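Local coordinates for protein ECF RNA polymerase sigma factor SigD (Mycobacterium tuberculosis, PDB 3VFZ) that probably directs RNA polymerase to specific promoters as an ECF sigma factor, the piece here being domain 4, which binds the -35 promoter element, at residues R37-L42 against R65-R70; L48-T53 against S59-V64. One frame throughout, in Å; residues are numbered along the deposited sequence.

Interaction 1 of 2, residues R37-L42 against R65-R70; sequences REILIL and RVAQHR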
loop_
_atom_site.group_PDB
_atom_site.type_symbol
_atom_site.label_atom_id
_atom_site.label_comp_id
_atom_site.label_asym_id
_atom_site.label_seq_id
_atom_site.Cartn_x
_atom_site.Cartn_y
_atom_site.Cartn_z
ATOM N N ARG A 37 -3.766 -1.587 -0.592
ATOM C CA ARG A 37 -3.029 -2.618 -1.327
ATOM C C ARG A 37 -2.607 -2.066 -2.672
ATOM O O ARG A 37 -1.459 -2.203 -3.096
ATOM C CB ARG A 37 -3.892 -3.858 -1.551
ATOM C CG ARG A 37 -4.207 -4.636 -0.297
ATOM C CD ARG A 37 -5.362 -5.610 -0.525
ATOM N NE ARG A 37 -5.039 -6.627 -1.524
ATOM C CZ ARG A 37 -5.893 -7.567 -1.928
ATOM N NH1 ARG A 37 -7.119 -7.604 -1.419
ATOM N NH2 ARG A 37 -5.529 -8.463 -2.841
ATOM N N GLU A 38 -3.566 -1.440 -3.341
ATOM C CA GLU A 38 -3.354 -0.858 -4.643
ATOM C C GLU A 38 -2.242 0.182 -4.600
ATOM O O GLU A 38 -1.346 0.194 -5.445
ATOM C CB GLU A 38 -4.672 -0.218 -5.086
ATOM C CG GLU A 38 -4.567 0.683 -6.267
ATOM C CD GLU A 38 -5.916 1.266 -6.621
ATOM O OE1 GLU A 38 -6.628 1.735 -5.699
ATOM O OE2 GLU A 38 -6.266 1.233 -7.815
ATOM N N ILE A 39 -2.291 1.057 -3.599
ATOM C CA ILE A 39 -1.270 2.100 -3.449
ATOM C C ILE A 39 0.127 1.516 -3.231
ATOM O O ILE A 39 1.094 1.933 -3.875
ATOM C CB ILE A 39 -1.655 3.104 -2.314
ATOM C CG1 ILE A 39 -2.724 4.053 -2.846
ATOM C CG2 ILE A 39 -0.448 3.879 -1.836
ATOM C CD1 ILE A 39 -3.421 4.867 -1.751
ATOM N N LEU A 40 0.243 0.549 -2.328
ATOM C CA LEU A 40 1.557 -0.038 -2.047
ATOM C C LEU A 40 2.122 -0.750 -3.268
ATOM O O LEU A 40 3.309 -0.621 -3.562
ATOM C CB LEU A 40 1.505 -1.002 -0.861
ATOM C CG LEU A 40 1.253 -0.385 0.518
ATOM C CD1 LEU A 40 1.508 -1.424 1.622
ATOM C CD2 LEU A 40 2.170 0.821 0.721
ATOM N N ILE A 41 1.281 -1.502 -3.977
ATOM C CA ILE A 41 1.753 -2.170 -5.193
ATOM C C ILE A 41 2.259 -1.152 -6.223
ATOM O O ILE A 41 3.350 -1.312 -6.786
ATOM C CB ILE A 41 0.697 -3.095 -5.794
ATOM C CG1 ILE A 41 0.370 -4.239 -4.830
ATOM C CG2 ILE A 41 1.170 -3.662 -7.124
ATOM C CD1 ILE A 41 -0.858 -5.059 -5.292
ATOM N N LEU A 42 1.470 -0.105 -6.459
ATOM C CA LEU A 42 1.841 0.967 -7.396
ATOM C C LEU A 42 3.131 1.715 -7.015
ATOM O O LEU A 42 4.016 1.926 -7.867
ATOM C CB LEU A 42 0.672 1.944 -7.572
ATOM C CG LEU A 42 -0.535 1.397 -8.363
ATOM C CD1 LEU A 42 -1.645 2.453 -8.479
ATOM C CD2 LEU A 42 -0.125 0.914 -9.768
ATOM N N ARG A 65 -0.370 9.721 0.678
ATOM C CA ARG A 65 0.557 9.715 1.808
ATOM C C ARG A 65 -0.076 9.170 3.095
ATOM O O ARG A 65 0.534 8.380 3.804
ATOM C CB ARG A 65 1.115 11.115 2.070
ATOM C CG ARG A 65 2.184 11.577 1.096
ATOM C CD ARG A 65 2.740 12.946 1.539
ATOM N NE ARG A 65 3.037 13.803 0.397
ATOM C CZ ARG A 65 2.335 14.881 0.065
ATOM N NH1 ARG A 65 1.298 15.258 0.801
ATOM N NH2 ARG A 65 2.679 15.592 -1.000
ATOM N N VAL A 66 -1.296 9.603 3.401
ATOM C CA VAL A 66 -1.995 9.112 4.591
ATOM C C VAL A 66 -2.274 7.621 4.530
ATOM O O VAL A 66 -2.053 6.899 5.502
ATOM C CB VAL A 66 -3.335 9.844 4.789
ATOM C CG1 VAL A 66 -4.122 9.216 5.927
ATOM C CG2 VAL A 66 -3.081 11.307 5.054
ATOM N N ALA A 67 -2.768 7.164 3.381
ATOM C CA ALA A 67 -3.002 5.742 3.163
ATOM C C ALA A 67 -1.716 4.924 3.311
ATOM O O ALA A 67 -1.749 3.799 3.797
ATOM C CB ALA A 67 -3.604 5.523 1.762
ATOM N N GLN A 68 -0.595 5.475 2.847
ATOM C CA GLN A 68 0.708 4.803 2.979
ATOM C C GLN A 68 1.031 4.613 4.446
ATOM O O GLN A 68 1.371 3.517 4.880
ATOM C CB GLN A 68 1.818 5.644 2.333
ATOM C CG GLN A 68 1.794 5.599 0.819
ATOM C CD GLN A 68 2.842 6.508 0.195
ATOM O OE1 GLN A 68 3.519 7.278 0.883
ATOM N NE2 GLN A 68 2.981 6.416 -1.106
ATOM N N HIS A 69 0.894 5.692 5.205
ATOM C CA HIS A 69 1.140 5.653 6.647
ATOM C C HIS A 69 0.257 4.615 7.333
ATOM O O HIS A 69 0.743 3.796 8.116
ATOM C CB HIS A 69 0.931 7.034 7.274
ATOM C CG HIS A 69 2.048 7.992 7.004
ATOM N ND1 HIS A 69 3.339 7.771 7.437
ATOM C CD2 HIS A 69 2.066 9.182 6.357
ATOM C CE1 HIS A 69 4.106 8.780 7.061
ATOM N NE2 HIS A 69 3.358 9.650 6.404
ATOM N N ARG A 70 -1.040 4.637 7.038
ATOM C CA ARG A 70 -1.959 3.682 7.656
ATOM C C ARG A 70 -1.590 2.245 7.278
ATOM O O ARG A 70 -1.646 1.335 8.109
ATOM C CB ARG A 70 -3.398 3.979 7.246
ATOM C CG ARG A 70 -3.875 5.348 7.739
ATOM C CD ARG A 70 -5.377 5.455 7.786
ATOM N NE ARG A 70 -5.815 6.817 8.105
ATOM C CZ ARG A 70 -5.546 7.454 9.244
ATOM N NH1 ARG A 70 -4.827 6.866 10.192
ATOM N NH2 ARG A 70 -5.995 8.689 9.433
#
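Ile39 packs against Ala67 and Gln68 in a small apolar helix-helix contact, close to the centre of the chain, between helix 34-46 and helix 61-80. The two branches of Ile39 divide the work. Its CD1 meets the methyl of Ala67, with CD1 to CB at 3.6 Å. Its CG2 lies 3.9 Å from CG of Gln68. CG1 of Ile39 stands beside the backbone N (chi1 -77°), with chi2 at 166°. This extends CD1 from the helix to the Ala67 methyl, while CG2, anti to the N, serves Gln68. The Gln68 chain crosses Ile39 at about a right angle and touches it through CG. No hydrogen bond joins the two segments.

The helices belong to domain 4, also called region 4, of this sigma-70 family protein. Residues 65-69 probably form part of its DNA-binding helix-turn-helix, and helix 34-46 packs across helix 61-80 through Ile39 and Leu40. Ala67 directs its methyl at helix 34-46. Ile39 is buried. Next to it, Leu40 reaches farther along helix 61-80, to Ala71 and Leu75.

Interaction 2 of 2, residues L48-T53 against S59-V64; sequences LSAEET and STTGAV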
loop_
_atom_site.group_PDB
_atom_site.type_symbol
_atom_site.label_atom_id
_atom_site.label_comp_id
_atom_site.label_asym_id
_atom_site.label_seq_id
_atom_site.Cartn_x
_atom_site.Cartn_y
_atom_site.Cartn_z
ATOM N N LEU A 48 5.604 3.867 -9.226
ATOM C CA LEU A 48 4.960 5.174 -9.376
ATOM C C LEU A 48 5.350 6.071 -8.207
ATOM O O LEU A 48 5.545 5.597 -7.087
ATOM C CB LEU A 48 3.435 5.046 -9.409
ATOM C CG LEU A 48 2.784 4.765 -10.762
ATOM C CD1 LEU A 48 3.411 3.567 -11.432
ATOM C CD2 LEU A 48 1.297 4.580 -10.611
ATOM N N SER A 49 5.473 7.364 -8.477
ATOM C CA SER A 49 5.677 8.342 -7.424
ATOM C C SER A 49 4.354 8.533 -6.709
ATOM O O SER A 49 3.319 8.032 -7.156
ATOM C CB SER A 49 6.110 9.679 -8.021
ATOM O OG SER A 49 5.039 10.253 -8.752
ATOM N N ALA A 50 4.378 9.274 -5.605
ATOM C CA ALA A 50 3.155 9.547 -4.870
ATOM C C ALA A 50 2.171 10.303 -5.758
ATOM O O ALA A 50 0.964 10.056 -5.703
ATOM C CB ALA A 50 3.457 10.327 -3.601
ATOM N N GLU A 51 2.692 11.211 -6.583
ATOM C CA GLU A 51 1.852 12.040 -7.439
ATOM C C GLU A 51 1.227 11.217 -8.558
ATOM O O GLU A 51 0.044 11.373 -8.879
ATOM C CB GLU A 51 2.659 13.199 -8.036
ATOM C CG GLU A 51 3.496 13.977 -7.023
ATOM C CD GLU A 51 4.896 13.401 -6.838
ATOM O OE1 GLU A 51 5.203 12.903 -5.731
ATOM O OE2 GLU A 51 5.696 13.457 -7.801
ATOM N N GLU A 52 2.034 10.346 -9.157
ATOM C CA GLU A 52 1.564 9.486 -10.237
ATOM C C GLU A 52 0.537 8.487 -9.722
ATOM O O GLU A 52 -0.435 8.161 -10.411
ATOM C CB GLU A 52 2.745 8.759 -10.888
ATOM C CG GLU A 52 3.730 9.695 -11.584
ATOM C CD GLU A 52 4.933 8.967 -12.148
ATOM O OE1 GLU A 52 5.520 8.139 -11.421
ATOM O OE2 GLU A 52 5.286 9.221 -13.319
ATOM N N THR A 53 0.751 8.012 -8.496
ATOM C CA THR A 53 -0.171 7.082 -7.863
ATOM C C THR A 53 -1.523 7.746 -7.613
ATOM O O THR A 53 -2.569 7.177 -7.926
ATOM C CB THR A 53 0.404 6.560 -6.535
ATOM O OG1 THR A 53 1.526 5.718 -6.815
ATOM C CG2 THR A 53 -0.631 5.758 -5.786
ATOM N N SER A 59 -7.042 10.040 -6.452
ATOM C CA SER A 59 -6.974 10.615 -5.106
ATOM C C SER A 59 -6.139 11.882 -5.125
ATOM O O SER A 59 -5.734 12.353 -6.185
ATOM C CB SER A 59 -6.338 9.632 -4.115
ATOM O OG SER A 59 -7.268 8.664 -3.665
ATOM N N THR A 60 -5.876 12.432 -3.944
ATOM C CA THR A 60 -4.890 13.486 -3.817
ATOM C C THR A 60 -3.585 12.858 -3.367
ATOM O O THR A 60 -3.572 11.739 -2.858
ATOM C CB THR A 60 -5.314 14.547 -2.786
ATOM O OG1 THR A 60 -5.684 13.909 -1.560
ATOM C CG2 THR A 60 -6.497 15.357 -3.303
ATOM N N THR A 61 -2.486 13.575 -3.553
ATOM C CA THR A 61 -1.195 13.103 -3.080
ATOM C C THR A 61 -1.222 12.981 -1.553
ATOM O O THR A 61 -0.685 12.032 -0.978
ATOM C CB THR A 61 -0.080 14.064 -3.507
ATOM O OG1 THR A 61 -0.128 14.242 -4.926
ATOM C CG2 THR A 61 1.277 13.514 -3.119
ATOM N N GLY A 62 -1.866 13.947 -0.905
ATOM C CA GLY A 62 -2.050 13.914 0.536
ATOM C C GLY A 62 -2.777 12.664 0.989
ATOM O O GLY A 62 -2.385 12.042 1.970
ATOM N N ALA A 63 -3.836 12.286 0.276
ATOM C CA ALA A 63 -4.570 11.075 0.625
ATOM C C ALA A 63 -3.687 9.831 0.434
ATOM O O ALA A 63 -3.736 8.901 1.229
ATOM C CB ALA A 63 -5.848 10.965 -0.202
ATOM N N VAL A 64 -2.875 9.825 -0.614
ATOM C CA VAL A 64 -1.977 8.694 -0.863
ATOM C C VAL A 64 -0.942 8.592 0.265
ATOM O O VAL A 64 -0.691 7.511 0.780
ATOM C CB VAL A 64 -1.294 8.801 -2.243
ATOM C CG1 VAL A 64 -0.122 7.818 -2.343
ATOM C CG2 VAL A 64 -2.307 8.538 -3.372
#
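Thr53 and Val64 meet through their methyls, and Thr61 lies against Ala50 and Glu51, all by van der Waals packing. No hydrogen bond crosses between the segments. The CG2 methyl of Thr53 rests against both branches of Val64, 4.0 Å from CG1 and 4.0 Å from CG2. Thr61 spreads its two branches over the start of the other helix. Its OG1 stands beside its own backbone N (chi1 -55°), which leaves CG2 anti to that N and facing Ala50 CB, 3.9 Å away. The OG1 lies 3.9 Å from CA of Glu51.

Hydrogen bonds within each segment shape the helix starts. Ser49 and Glu52 form a capping box. Glu52 N gives a bond of 3.0 Å to Ser49 OG, and Ser49 N returns a nearly straight one (173°) to Glu52 OE1, on the anti lone pair. Ser49 O takes two donors from Thr53, N and OG1, on opposite faces of its plane. Thr53 OG1 gives a bond of 2.9 Å to Ser49 O, which holds the hydroxyl back on its own helix, with CG2 left to meet Val64. Thr60 caps the second helix: its OG1 accepts from Ala63 N at 3.1 Å.

Both segments probably contribute to the DNA-binding helix-turn-helix. Helix 50-57 packs here on the start of helix 61-80, while Thr53 also touches Leu42 and Arg43 of helix 34-46.

How the interactions relate
Interactions 1 and 2 have centres about 9 Å apart and share helix 61-80. Interaction 2 uses its first turn, and interaction 1 the turns that follow. Both segments of interaction 2 lie between the two segments of interaction 1 in the chain: helix 34-46 leads to helix 50-57, and the chain then enters helix 61-80. The two contacts meet where Ile39 packs on both Thr53 and Val64, with Ile39 CG2 4.0 Å from Val64 CG1. A probable hydrogen bond from Leu48 N to Leu42 O also joins them. Ile39, Thr53 and Val64, all buried, thus bring three helices together, which probably sets the relative placement of the two helix-turn-helix helices for DNA binding.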